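Side-chain contacts in uncharacterized protein (Bacteroides ovatus, PDB 4E6F), which is of unknown function but belongs to the DUF4468 family, whose members have a TBP-like fold: residues Gly16-Val21 against Lys154-Ala159; Asp43-Trp48 against Gly106-Glu111; Ser61-Ser66 against Gly71-Val76; Ile115-Arg120 against Glu128-Asp133; Tyr135-Asn138 against Lys143-Arg146. All blocks are in the same frame, centred on the assembly; numbering follows the deposited sequence. Where two conformers were deposited one is given.

Contact 1: Gly16-Val21 against Lys154-Ala159. With NO3 (nitrate ion), chain C.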
# COMPACT_ATOMS: atom_id res chain seq x y z
N GLY A 16 -4.73 -14.60 -2.99
CA GLY A 16 -3.41 -13.96 -2.84
C GLY A 16 -3.32 -12.45 -2.95
O GLY A 16 -2.24 -11.89 -2.76
N ALA A 17 -4.44 -11.76 -3.27
CA ALA A 17 -4.39 -10.30 -3.45
C ALA A 17 -4.13 -9.54 -2.14
O ALA A 17 -3.65 -8.41 -2.19
CB ALA A 17 -5.69 -9.82 -4.06
N VAL A 18 -4.50 -10.13 -0.98
CA VAL A 18 -4.34 -9.46 0.32
C VAL A 18 -3.47 -10.39 1.20
O VAL A 18 -4.00 -11.27 1.90
CB VAL A 18 -5.71 -9.13 0.98
CG1 VAL A 18 -5.52 -8.51 2.37
CG2 VAL A 18 -6.54 -8.21 0.09
N PRO A 19 -2.14 -10.25 1.14
CA PRO A 19 -1.29 -11.17 1.89
C PRO A 19 -1.33 -10.92 3.38
O PRO A 19 -1.49 -9.78 3.84
CB PRO A 19 0.13 -10.90 1.34
CG PRO A 19 -0.08 -10.12 0.06
CD PRO A 19 -1.33 -9.32 0.34
N GLU A 20 -1.16 -12.01 4.14
CA GLU A 20 -1.11 -11.97 5.59
C GLU A 20 0.23 -12.53 6.05
O GLU A 20 0.70 -13.54 5.51
CB GLU A 20 -2.26 -12.75 6.22
CG GLU A 20 -3.60 -12.09 5.95
CD GLU A 20 -4.77 -12.95 6.39
OE1 GLU A 20 -4.93 -13.14 7.62
OE2 GLU A 20 -5.51 -13.44 5.51
N VAL A 21 0.85 -11.84 7.01
CA VAL A 21 2.14 -12.23 7.60
C VAL A 21 1.96 -12.16 9.11
O VAL A 21 1.60 -11.10 9.62
CB VAL A 21 3.33 -11.35 7.12
CG1 VAL A 21 4.63 -11.79 7.82
CG2 VAL A 21 3.49 -11.39 5.61
N LYS A 154 -10.10 -1.08 -3.68
CA LYS A 154 -9.39 0.19 -3.60
C LYS A 154 -8.10 0.06 -2.78
O LYS A 154 -7.14 0.77 -3.09
CB LYS A 154 -10.30 1.32 -3.10
CG LYS A 154 -11.46 1.62 -4.08
CD LYS A 154 -11.00 2.03 -5.47
CE LYS A 154 -12.12 2.55 -6.33
NZ LYS A 154 -12.76 1.47 -7.15
N THR A 155 -8.06 -0.84 -1.78
CA THR A 155 -6.81 -1.01 -1.02
C THR A 155 -5.76 -1.74 -1.87
O THR A 155 -4.59 -1.36 -1.90
CB THR A 155 -7.03 -1.71 0.33
OG1 THR A 155 -8.05 -1.00 1.04
CG2 THR A 155 -5.74 -1.74 1.18
N VAL A 156 -6.19 -2.79 -2.59
CA VAL A 156 -5.27 -3.51 -3.50
C VAL A 156 -4.76 -2.52 -4.58
O VAL A 156 -3.55 -2.51 -4.86
CB VAL A 156 -5.93 -4.78 -4.12
CG1 VAL A 156 -5.07 -5.37 -5.26
CG2 VAL A 156 -6.18 -5.85 -3.04
N ASP A 157 -5.65 -1.69 -5.17
CA ASP A 157 -5.22 -0.70 -6.17
C ASP A 157 -4.21 0.28 -5.57
O ASP A 157 -3.25 0.65 -6.25
CB ASP A 157 -6.41 0.09 -6.74
CG ASP A 157 -7.38 -0.74 -7.57
OD1 ASP A 157 -7.05 -1.90 -7.88
OD2 ASP A 157 -8.48 -0.22 -7.89
N PHE A 158 -4.47 0.71 -4.32
CA PHE A 158 -3.58 1.62 -3.62
C PHE A 158 -2.17 1.01 -3.47
O PHE A 158 -1.17 1.69 -3.73
CB PHE A 158 -4.19 1.94 -2.25
CG PHE A 158 -3.33 2.84 -1.41
CD1 PHE A 158 -3.43 4.22 -1.51
CD2 PHE A 158 -2.40 2.30 -0.51
CE1 PHE A 158 -2.63 5.06 -0.74
CE2 PHE A 158 -1.58 3.15 0.25
CZ PHE A 158 -1.69 4.51 0.12
N ALA A 159 -2.10 -0.25 -3.05
CA ALA A 159 -0.82 -0.94 -2.91
C ALA A 159 -0.14 -1.09 -4.29
O ALA A 159 1.07 -0.79 -4.41
CB ALA A 159 -1.02 -2.31 -2.28
N NO3 C . -15.50 0.05 -5.71
O1 NO3 C . -16.60 -0.48 -5.60
O2 NO3 C . -14.53 -0.50 -6.17
O3 NO3 C . -15.37 1.30 -5.27
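A single methyl group, CG2 of Val156 on helix 149-169, makes every close contact between residues 154-159 and the loop residues Ala17 and Val18. CG2 lies 3.7 Å from the backbone Ala17 O. It also stands 4.1 Å from Ala17 CB and 3.9 Å from Val18 CG2, the two valine side chains crossing obliquely. Val156 holds CG1 anti to the backbone N (chi1 169°), which leaves CG2 beside that nitrogen and turned to the loop. All three residues are buried, and their side chains meet through methyl groups alone. Arg12 and Tyr13, earlier in the chain, also touch Val156. Lys154, elsewhere on the same helix, bends at chi2 and chi4 and takes a nitrate ion, probably from the crystallisation liquor. Its NZ donates to nitrate O2 at 2.8 Å and weakly to O3 at 3.2 Å. A leucine in place of Lys154 would probably leave the nitrate without the ammonium group that grips it. Thr155 and Ala159 rest on Phe27 of strand 24-32, which Pro19 of the loop touches as well, so helix and loop pack side by side on the antiparallel sheet, an arrangement consistent with the TBP-like fold.

Contact 2: Asp43-Trp48 against Gly106-Glu111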
# COMPACT_ATOMS: atom_id res chain seq x y z
N ASP A 43 19.58 5.46 -0.59
CA ASP A 43 19.43 6.88 -0.91
C ASP A 43 18.28 7.11 -1.87
O ASP A 43 17.59 8.11 -1.75
CB ASP A 43 20.73 7.47 -1.46
CG ASP A 43 21.88 7.47 -0.46
OD1 ASP A 43 21.60 7.49 0.77
OD2 ASP A 43 23.04 7.51 -0.89
N THR A 44 18.06 6.19 -2.83
CA THR A 44 16.93 6.35 -3.76
C THR A 44 15.61 6.24 -3.02
O THR A 44 14.66 6.98 -3.30
CB THR A 44 17.01 5.28 -4.87
OG1 THR A 44 18.26 5.42 -5.55
CG2 THR A 44 15.87 5.37 -5.87
N MSE A 45 15.55 5.28 -2.09
CA MSE A 45 14.32 5.00 -1.33
C MSE A 45 14.02 6.09 -0.27
O MSE A 45 12.83 6.39 -0.06
CB MSE A 45 14.39 3.61 -0.72
CG MSE A 45 14.22 2.52 -1.80
SE MSE A 45 12.35 2.54 -2.52
CE MSE A 45 12.60 3.65 -4.15
N THR A 46 15.06 6.70 0.35
CA THR A 46 14.76 7.77 1.31
C THR A 46 14.17 8.96 0.55
O THR A 46 13.17 9.53 1.00
CB THR A 46 15.97 8.17 2.17
OG1 THR A 46 17.07 8.48 1.33
CG2 THR A 46 16.35 7.12 3.18
N LYS A 47 14.76 9.32 -0.63
CA LYS A 47 14.25 10.43 -1.43
C LYS A 47 12.83 10.11 -1.91
O LYS A 47 11.94 10.95 -1.83
CB LYS A 47 15.18 10.74 -2.61
CG LYS A 47 16.44 11.49 -2.22
N TRP A 48 12.61 8.88 -2.39
CA TRP A 48 11.28 8.51 -2.86
C TRP A 48 10.25 8.60 -1.73
O TRP A 48 9.19 9.22 -1.90
CB TRP A 48 11.26 7.09 -3.46
CG TRP A 48 9.85 6.60 -3.67
CD1 TRP A 48 8.99 7.00 -4.65
CD2 TRP A 48 9.09 5.77 -2.78
NE1 TRP A 48 7.74 6.46 -4.43
CE2 TRP A 48 7.78 5.70 -3.28
CE3 TRP A 48 9.41 5.05 -1.61
CZ2 TRP A 48 6.77 4.96 -2.66
CZ3 TRP A 48 8.41 4.31 -0.98
CH2 TRP A 48 7.10 4.30 -1.49
N GLY A 106 21.83 -4.75 -4.23
CA GLY A 106 21.11 -5.23 -5.41
C GLY A 106 19.62 -5.46 -5.29
O GLY A 106 18.97 -5.88 -6.27
N ASN A 107 19.04 -5.27 -4.08
CA ASN A 107 17.60 -5.53 -3.96
C ASN A 107 16.90 -4.66 -2.92
O ASN A 107 17.55 -4.11 -2.02
CB ASN A 107 17.32 -7.01 -3.75
CG ASN A 107 17.86 -7.59 -2.50
OD1 ASN A 107 17.30 -7.40 -1.42
ND2 ASN A 107 18.91 -8.39 -2.64
N CYS A 108 15.58 -4.56 -3.06
CA CYS A 108 14.77 -3.73 -2.17
C CYS A 108 13.47 -4.43 -1.90
O CYS A 108 12.83 -4.92 -2.83
CB CYS A 108 14.52 -2.37 -2.82
SG CYS A 108 13.71 -1.18 -1.73
N LEU A 109 13.04 -4.44 -0.63
CA LEU A 109 11.73 -4.97 -0.26
C LEU A 109 10.90 -3.80 0.21
O LEU A 109 11.35 -3.05 1.08
CB LEU A 109 11.82 -6.05 0.84
CG LEU A 109 10.47 -6.58 1.38
CD1 LEU A 109 9.70 -7.37 0.32
CD2 LEU A 109 10.70 -7.45 2.65
N VAL A 110 9.68 -3.63 -0.33
CA VAL A 110 8.78 -2.57 0.10
C VAL A 110 7.53 -3.23 0.69
O VAL A 110 6.91 -4.07 0.03
CB VAL A 110 8.41 -1.57 -1.03
CG1 VAL A 110 7.48 -0.47 -0.51
CG2 VAL A 110 9.68 -0.96 -1.65
N GLU A 111 7.21 -2.88 1.94
CA GLU A 111 6.03 -3.40 2.60
C GLU A 111 5.08 -2.30 2.98
O GLU A 111 5.50 -1.23 3.45
CB GLU A 111 6.42 -4.17 3.87
CG GLU A 111 7.23 -5.42 3.56
CD GLU A 111 7.84 -6.09 4.77
OE1 GLU A 111 8.72 -5.49 5.43
OE2 GLU A 111 7.43 -7.23 5.08
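Met45, Val110 and Cys108 carry this contact between helix 38-54 and strand 107-119. Met45 is modelled as selenomethionine, a label of the crystal protein, and its side chain points from the helix to the strand. Its CG sits beside the backbone N (chi1 -73°), and the chain then bends at chi2 and chi3, which lays the selenium along the strand instead of driving it straight in. CG approaches Cys108 SG at 3.7 Å, and Met45 SE passes the same sulfur at 4.0 Å. Farther along the strand, Met45 SE reaches the methyl Val110 CG2 at a looser 4.5 Å. Cys108 and Val110 are two residues apart in the strand, so both side chains stand on the same face, the one turned to the helix. Val101 of the adjoining strand 90-104 touches both Met45 and Cys108. Val166 and Ala169 of helix 149-169 also pack on Met45, and Phe170 just beyond that helix touches both Met45 and Cys108. Both segments belong to the DUF4468 region, and a helix packed on an antiparallel sheet is consistent with its TBP-like fold. With all three residues buried and only methylene, methyl, sulfur and selenium atoms meeting, cohesion here probably comes from dispersion and the exclusion of water, and Cys108 behaves as an apolar residue.

Contact 3: Ser61-Ser66 against Gly71-Val76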
# COMPACT_ATOMS: atom_id res chain seq x y z
N SER A 61 1.88 12.30 7.80
CA SER A 61 2.62 11.64 6.73
C SER A 61 4.07 12.09 6.76
O SER A 61 4.38 13.25 6.49
CB SER A 61 1.97 11.95 5.39
OG SER A 61 0.65 11.42 5.38
N ARG A 62 4.98 11.17 7.13
CA ARG A 62 6.39 11.52 7.24
C ARG A 62 7.24 10.27 7.45
O ARG A 62 6.74 9.22 7.93
CB ARG A 62 6.60 12.46 8.46
CG ARG A 62 6.03 11.87 9.77
CD ARG A 62 6.23 12.77 10.96
NE ARG A 62 5.42 13.97 10.78
CZ ARG A 62 5.65 15.11 11.41
NH1 ARG A 62 6.62 15.21 12.30
NH2 ARG A 62 4.89 16.17 11.16
N ILE A 63 8.55 10.38 7.14
CA ILE A 63 9.49 9.31 7.48
C ILE A 63 9.69 9.38 8.98
O ILE A 63 9.92 10.47 9.51
CB ILE A 63 10.83 9.48 6.74
CG1 ILE A 63 10.61 9.41 5.22
CG2 ILE A 63 11.83 8.39 7.21
CD1 ILE A 63 11.88 9.55 4.39
N VAL A 64 9.63 8.22 9.68
CA VAL A 64 9.81 8.25 11.14
C VAL A 64 11.04 7.45 11.62
O VAL A 64 11.44 7.58 12.79
CB VAL A 64 8.54 7.74 11.89
CG1 VAL A 64 7.34 8.65 11.62
CG2 VAL A 64 8.20 6.29 11.48
N PHE A 65 11.62 6.63 10.72
CA PHE A 65 12.76 5.80 11.09
C PHE A 65 13.66 5.59 9.90
O PHE A 65 13.17 5.31 8.79
CB PHE A 65 12.23 4.39 11.56
CG PHE A 65 13.31 3.38 11.92
CD1 PHE A 65 13.99 2.68 10.93
CD2 PHE A 65 13.63 3.13 13.25
CE1 PHE A 65 15.00 1.76 11.26
CE2 PHE A 65 14.62 2.19 13.58
CZ PHE A 65 15.31 1.52 12.59
N SER A 66 14.97 5.64 10.13
CA SER A 66 15.91 5.23 9.10
C SER A 66 17.20 4.78 9.77
O SER A 66 17.71 5.43 10.69
CB SER A 66 16.13 6.33 8.06
OG SER A 66 16.74 7.48 8.62
N GLY A 71 20.10 -0.39 6.20
CA GLY A 71 19.34 -0.05 5.00
C GLY A 71 17.83 -0.13 5.22
O GLY A 71 17.11 -0.45 4.27
N THR A 72 17.35 0.18 6.45
CA THR A 72 15.91 0.13 6.75
C THR A 72 15.34 1.53 6.88
O THR A 72 15.99 2.44 7.43
CB THR A 72 15.58 -0.70 8.01
OG1 THR A 72 16.44 -0.34 9.10
CG2 THR A 72 15.64 -2.21 7.75
N ILE A 73 14.13 1.72 6.34
CA ILE A 73 13.44 3.00 6.37
C ILE A 73 11.99 2.74 6.68
O ILE A 73 11.40 1.82 6.08
CB ILE A 73 13.54 3.73 4.99
CG1 ILE A 73 14.98 3.71 4.43
CG2 ILE A 73 12.98 5.16 5.06
CD1 ILE A 73 14.97 3.83 2.89
N ALA A 74 11.39 3.54 7.55
CA ALA A 74 9.95 3.40 7.75
C ALA A 74 9.30 4.76 7.82
O ALA A 74 9.85 5.69 8.41
CB ALA A 74 9.63 2.60 9.00
N GLY A 75 8.11 4.84 7.25
CA GLY A 75 7.34 6.08 7.30
C GLY A 75 5.90 5.77 7.60
O GLY A 75 5.45 4.62 7.46
N VAL A 76 5.17 6.79 8.02
CA VAL A 76 3.74 6.65 8.25
C VAL A 76 3.02 7.59 7.29
O VAL A 76 3.56 8.63 6.93
CB VAL A 76 3.31 6.87 9.71
CG1 VAL A 76 3.99 5.81 10.60
CG2 VAL A 76 3.64 8.30 10.20
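Val64 and Phe65 both face Ala74, a classic beta bulge in the antiparallel hairpin of strands 62-67 and 72-85. The close part lies at this irregularity. Ala74 O accepts from two successive backbone amides, Val64 N at 2.8 Å and Phe65 N at 3.1 Å, and Ala74 N returns a bond to Phe65 O. Beside the bulge, Ile63 and Gly75 form a non-hydrogen-bonded pair whose CA atoms come to 3.9 Å. Gly75, with no side chain, lies close against Arg62 O, which is consistent with this short spacing. Arg62 and Val76, the next hydrogen-bonded pair, exchange N-H...O bonds in both directions. On the side of Ile63 and Ile73, CG2 of each isoleucine meets the other at 4.0 Å, and Ile73 continues onto Tyr42, Met45 and Thr46 of helix 38-54. The other face is looser: Arg62 and Phe65 are exposed there, beside Val76 and the buried Ala74. Val64, an exposed residue of the bulge, sets CG1 across Val76 CG2 at about a right angle, 4.0 Å away. Phe65, its CG anti to the backbone nitrogen (chi1 177°), extends along the hairpin and offers the rim of its ring to Thr72; in one of two Thr72 conformers, and so less certainly, Thr72 OG1 lies in the ring plane, 3.3 Å from Phe65 CE1.

Contact 4: Ile115-Arg120 against Glu128-Asp133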
# COMPACT_ATOMS: atom_id res chain seq x y z
N ILE A 115 -2.39 -1.20 8.28
CA ILE A 115 -3.44 -0.48 7.56
C ILE A 115 -4.71 -0.43 8.37
O ILE A 115 -5.23 -1.47 8.78
CB ILE A 115 -3.69 -1.15 6.20
CG1 ILE A 115 -2.38 -1.17 5.36
CG2 ILE A 115 -4.88 -0.46 5.44
CD1 ILE A 115 -2.40 -2.08 4.16
N ARG A 116 -5.22 0.79 8.58
CA ARG A 116 -6.47 0.98 9.30
C ARG A 116 -7.25 2.10 8.64
O ARG A 116 -6.68 3.08 8.15
CB ARG A 116 -6.24 1.25 10.79
CG ARG A 116 -5.42 2.48 11.08
CD ARG A 116 -5.17 2.67 12.57
NE ARG A 116 -4.24 3.77 12.79
CZ ARG A 116 -4.60 5.05 12.86
NH1 ARG A 116 -5.88 5.40 12.76
NH2 ARG A 116 -3.68 5.99 13.02
N PHE A 117 -8.56 1.94 8.65
CA PHE A 117 -9.48 2.87 8.02
C PHE A 117 -10.28 3.64 9.03
O PHE A 117 -10.64 3.08 10.08
CB PHE A 117 -10.45 2.10 7.13
CG PHE A 117 -9.79 1.19 6.11
CD1 PHE A 117 -9.22 1.71 4.95
CD2 PHE A 117 -9.75 -0.19 6.31
CE1 PHE A 117 -8.59 0.87 4.01
CE2 PHE A 117 -9.13 -1.04 5.37
CZ PHE A 117 -8.58 -0.50 4.22
N THR A 118 -10.55 4.91 8.72
CA THR A 118 -11.41 5.78 9.52
C THR A 118 -12.46 6.28 8.55
O THR A 118 -12.17 7.08 7.65
CB THR A 118 -10.64 6.88 10.24
OG1 THR A 118 -9.58 6.28 10.97
CG2 THR A 118 -11.54 7.68 11.18
N TYR A 119 -13.68 5.79 8.71
CA TYR A 119 -14.76 6.05 7.78
C TYR A 119 -15.86 6.88 8.42
O TYR A 119 -16.33 6.54 9.51
CB TYR A 119 -15.32 4.67 7.34
CG TYR A 119 -16.33 4.71 6.21
CD1 TYR A 119 -15.98 5.19 4.95
CD2 TYR A 119 -17.59 4.15 6.36
CE1 TYR A 119 -16.89 5.18 3.89
CE2 TYR A 119 -18.50 4.12 5.30
CZ TYR A 119 -18.13 4.60 4.07
OH TYR A 119 -19.03 4.55 3.02
N ARG A 120 -16.27 7.97 7.72
CA ARG A 120 -17.33 8.87 8.19
C ARG A 120 -17.01 9.33 9.63
O ARG A 120 -17.91 9.35 10.50
CB ARG A 120 -18.73 8.20 8.09
CG ARG A 120 -18.99 7.50 6.75
CD ARG A 120 -20.03 8.20 5.91
NE ARG A 120 -20.00 7.75 4.52
CZ ARG A 120 -20.99 7.10 3.92
NH1 ARG A 120 -22.09 6.79 4.59
NH2 ARG A 120 -20.88 6.74 2.65
N GLU A 128 -7.22 -6.30 8.93
CA GLU A 128 -7.25 -7.74 9.29
C GLU A 128 -8.64 -8.28 9.53
O GLU A 128 -8.84 -9.50 9.42
CB GLU A 128 -6.43 -8.00 10.56
CG GLU A 128 -4.94 -7.79 10.36
CD GLU A 128 -4.51 -6.34 10.20
OE1 GLU A 128 -5.18 -5.45 10.78
OE2 GLU A 128 -3.48 -6.09 9.53
N GLU A 129 -9.57 -7.41 9.87
CA GLU A 129 -10.94 -7.85 10.16
C GLU A 129 -11.88 -7.34 9.09
O GLU A 129 -13.12 -7.39 9.28
CB GLU A 129 -11.41 -7.36 11.56
CG GLU A 129 -10.32 -7.18 12.62
CD GLU A 129 -9.54 -8.41 13.04
OE1 GLU A 129 -10.09 -9.53 12.99
OE2 GLU A 129 -8.38 -8.23 13.48
N TRP A 130 -11.32 -6.87 7.93
CA TRP A 130 -12.12 -6.22 6.92
C TRP A 130 -11.84 -6.66 5.46
O TRP A 130 -12.78 -6.99 4.74
CB TRP A 130 -11.86 -4.72 7.07
CG TRP A 130 -13.02 -3.85 6.71
CD1 TRP A 130 -13.02 -2.83 5.81
CD2 TRP A 130 -14.36 -3.93 7.23
NE1 TRP A 130 -14.27 -2.25 5.75
CE2 TRP A 130 -15.11 -2.91 6.61
CE3 TRP A 130 -15.00 -4.76 8.18
CZ2 TRP A 130 -16.49 -2.72 6.86
CZ3 TRP A 130 -16.36 -4.57 8.43
CH2 TRP A 130 -17.09 -3.56 7.78
N ILE A 131 -10.56 -6.64 5.01
CA ILE A 131 -10.25 -6.94 3.59
C ILE A 131 -9.55 -8.28 3.37
O ILE A 131 -9.21 -8.60 2.24
CB ILE A 131 -9.43 -5.80 2.93
CG1 ILE A 131 -8.05 -5.57 3.62
CG2 ILE A 131 -10.25 -4.51 2.91
CD1 ILE A 131 -7.11 -4.68 2.80
N THR A 132 -9.30 -9.04 4.43
CA THR A 132 -8.68 -10.36 4.31
C THR A 132 -9.62 -11.34 3.62
O THR A 132 -10.84 -11.12 3.62
CB THR A 132 -8.30 -10.89 5.68
OG1 THR A 132 -9.45 -10.83 6.53
CG2 THR A 132 -7.11 -10.14 6.29
N ASP A 133 -9.07 -12.43 3.06
CA ASP A 133 -9.91 -13.44 2.38
C ASP A 133 -11.07 -13.92 3.25
O ASP A 133 -12.18 -14.09 2.75
CB ASP A 133 -9.05 -14.67 2.01
CG ASP A 133 -8.02 -14.46 0.92
OD1 ASP A 133 -7.88 -13.30 0.44
OD2 ASP A 133 -7.36 -15.45 0.53
O HOH W 1 -2.47 -4.08 7.86
O HOH W 2 -4.13 -2.99 10.84
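In the layer between strand 107-119 and the loop leading to helix 133-136, Phe117 meets Ile131 and Trp130, while Glu128 is tied through water to Ile115. The Phe117 ring approaches obliquely: its CE2 is 4.4 Å from Ile131 CG2. In the Trp130 conformer described, Phe117 CD2 is 4.2 Å from Trp130 CD1; a second conformer was deposited, so this part is less certain. The polar half works without direct bonds. One water accepts from Ile115 N at 2.9 Å and donates to Glu128 OE2. A second donates to Ile115 O and, at 2.7 Å, to Glu128 OE1. The two carboxylate oxygens thus reach the N and O of Ile115 through one water each, which should hold the carboxylate's rotation. The bend of Glu128 at chi2 (72°) brings its end back to the strand, where Glu128 OE2 also accepts from Val25 N of strand 24-32. Within the loop, Thr132 OG1 donates to Glu128 O at 3.2 Å from well above the carbonyl plane, closing the turn over residues 129-131. Trp151 of helix 149-169 meets Phe117 edge-to-face and, with the same caution over its conformer, Trp130; Thr155 touches Ile131 and Phe117. Strand, loop and helix thus converge on the Phe117 ring, a helix-on-sheet packing consistent with the TBP-like fold.

Contact 5: Tyr135-Asn138 against Lys143-Arg146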
# COMPACT_ATOMS: atom_id res chain seq x y z
N TYR A 135 -12.96 -12.50 5.37
CA TYR A 135 -14.15 -11.64 5.38
C TYR A 135 -14.60 -11.17 4.01
O TYR A 135 -15.79 -10.97 3.81
CB TYR A 135 -13.87 -10.40 6.25
CG TYR A 135 -13.59 -10.78 7.68
CD1 TYR A 135 -14.62 -11.14 8.55
CD2 TYR A 135 -12.28 -10.83 8.16
CE1 TYR A 135 -14.36 -11.55 9.85
CE2 TYR A 135 -12.01 -11.24 9.47
CZ TYR A 135 -13.05 -11.58 10.31
OH TYR A 135 -12.79 -11.99 11.60
N ALA A 136 -13.64 -10.96 3.08
CA ALA A 136 -13.90 -10.26 1.83
C ALA A 136 -14.01 -11.12 0.57
O ALA A 136 -14.28 -10.59 -0.50
CB ALA A 136 -12.85 -9.18 1.62
N LEU A 137 -13.78 -12.43 0.68
CA LEU A 137 -13.98 -13.34 -0.45
C LEU A 137 -15.08 -14.29 -0.08
O LEU A 137 -15.23 -14.64 1.11
CB LEU A 137 -12.73 -14.14 -0.84
CG LEU A 137 -11.56 -13.36 -1.39
CD1 LEU A 137 -10.46 -14.33 -1.82
CD2 LEU A 137 -11.97 -12.47 -2.56
N ASN A 138 -15.83 -14.75 -1.08
CA ASN A 138 -16.84 -15.77 -0.81
C ASN A 138 -16.10 -17.10 -0.44
O ASN A 138 -14.86 -17.16 -0.53
CB ASN A 138 -17.82 -15.93 -1.99
CG ASN A 138 -17.19 -16.33 -3.31
OD1 ASN A 138 -15.96 -16.56 -3.42
ND2 ASN A 138 -18.03 -16.40 -4.35
N LYS A 143 -15.44 -14.67 -5.94
CA LYS A 143 -15.99 -13.33 -6.00
C LYS A 143 -15.65 -12.59 -4.74
O LYS A 143 -15.52 -13.20 -3.68
CB LYS A 143 -17.53 -13.36 -6.14
CG LYS A 143 -18.07 -13.83 -7.49
CD LYS A 143 -19.62 -13.82 -7.47
CE LYS A 143 -20.22 -14.28 -8.79
NZ LYS A 143 -21.70 -14.52 -8.68
N LEU A 144 -15.61 -11.28 -4.86
CA LEU A 144 -15.53 -10.39 -3.73
C LEU A 144 -16.88 -10.35 -3.02
O LEU A 144 -17.92 -10.28 -3.69
CB LEU A 144 -15.19 -8.98 -4.23
CG LEU A 144 -13.78 -8.80 -4.77
CD1 LEU A 144 -13.65 -7.45 -5.44
CD2 LEU A 144 -12.76 -8.87 -3.62
N VAL A 145 -16.88 -10.37 -1.67
CA VAL A 145 -18.11 -10.18 -0.88
C VAL A 145 -18.61 -8.79 -1.26
O VAL A 145 -17.83 -7.84 -1.18
CB VAL A 145 -17.84 -10.37 0.64
CG1 VAL A 145 -19.04 -9.92 1.47
CG2 VAL A 145 -17.49 -11.82 0.97
N ARG A 146 -19.86 -8.67 -1.75
CA ARG A 146 -20.27 -7.39 -2.34
C ARG A 146 -20.13 -6.18 -1.43
O ARG A 146 -19.69 -5.15 -1.93
CB ARG A 146 -21.66 -7.44 -2.96
CG ARG A 146 -22.71 -7.93 -2.04
CD ARG A 146 -23.97 -8.27 -2.82
NE ARG A 146 -25.02 -8.76 -1.93
CZ ARG A 146 -25.06 -10.00 -1.45
NH1 ARG A 146 -24.14 -10.90 -1.80
NH2 ARG A 146 -26.05 -10.37 -0.64
O HOH W 3 -14.91 -8.03 -0.93
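Asn138 turns its CG between its own backbone N and carbonyl carbon (chi1 60°), and this folds the amide back over Lys143. Asn138 OD1 accepts from Lys143 N at 3.2 Å, the donor standing above the amide plane, and accepts from Thr142 N as well. A valine in place of Asn138 would probably leave the amides of Lys143 and Thr142 without their acceptor and let the turn between the segments shift. Asn138 ND2 crosses the root of the lysine, 3.6 Å from Lys143 CB, while the rest of that chain extends away. The backbones are bridged too: Asn138 N donates to Lys143 O at 3.0 Å, and Val145 N to Ala136 O at 2.9 Å with a nearly straight N-H...O of 170°. A water donates to both Ala136 O and Val145 O, so Ala136 O has two donors. Leu137 and Leu144 are the bridged pair, and their CD2 methyls also meet at 3.8 Å. Val145 points to the end of the helix, and its CG2 stands 3.4 Å from Tyr135 O, having been placed beside the backbone nitrogen by CG1 taking the anti position. Leu137 is the first residue to leave the helix, so the chain doubles back just beyond helix 133-136, with Arg152 of helix 149-169 touching Ala136, Leu137 and Leu144 and Leu14 of the N-terminal region touching Leu137.

Overall arrangement
From the N terminus, contact 1 opens first and closes last, joining the early loop to helix 149-169 and enclosing all the others. Within it, contact 2 closes the loop from helix 38-54 to strand 107-119, and contact 3, a hairpin, is nested inside that. Contacts 2 and 3 touch where helix 38-54 lies against the hairpin. Contact 4 follows in series on the same strand 107-119, on the opposite side of the chain's centre from contact 2, and contact 5 follows contact 4. None cross. Contacts 1 and 4 meet through Val18 and Ile131, and contacts 4 and 5 through Ile131 and Ala136, so sheet, C-terminal helix and connecting loops are knitted together.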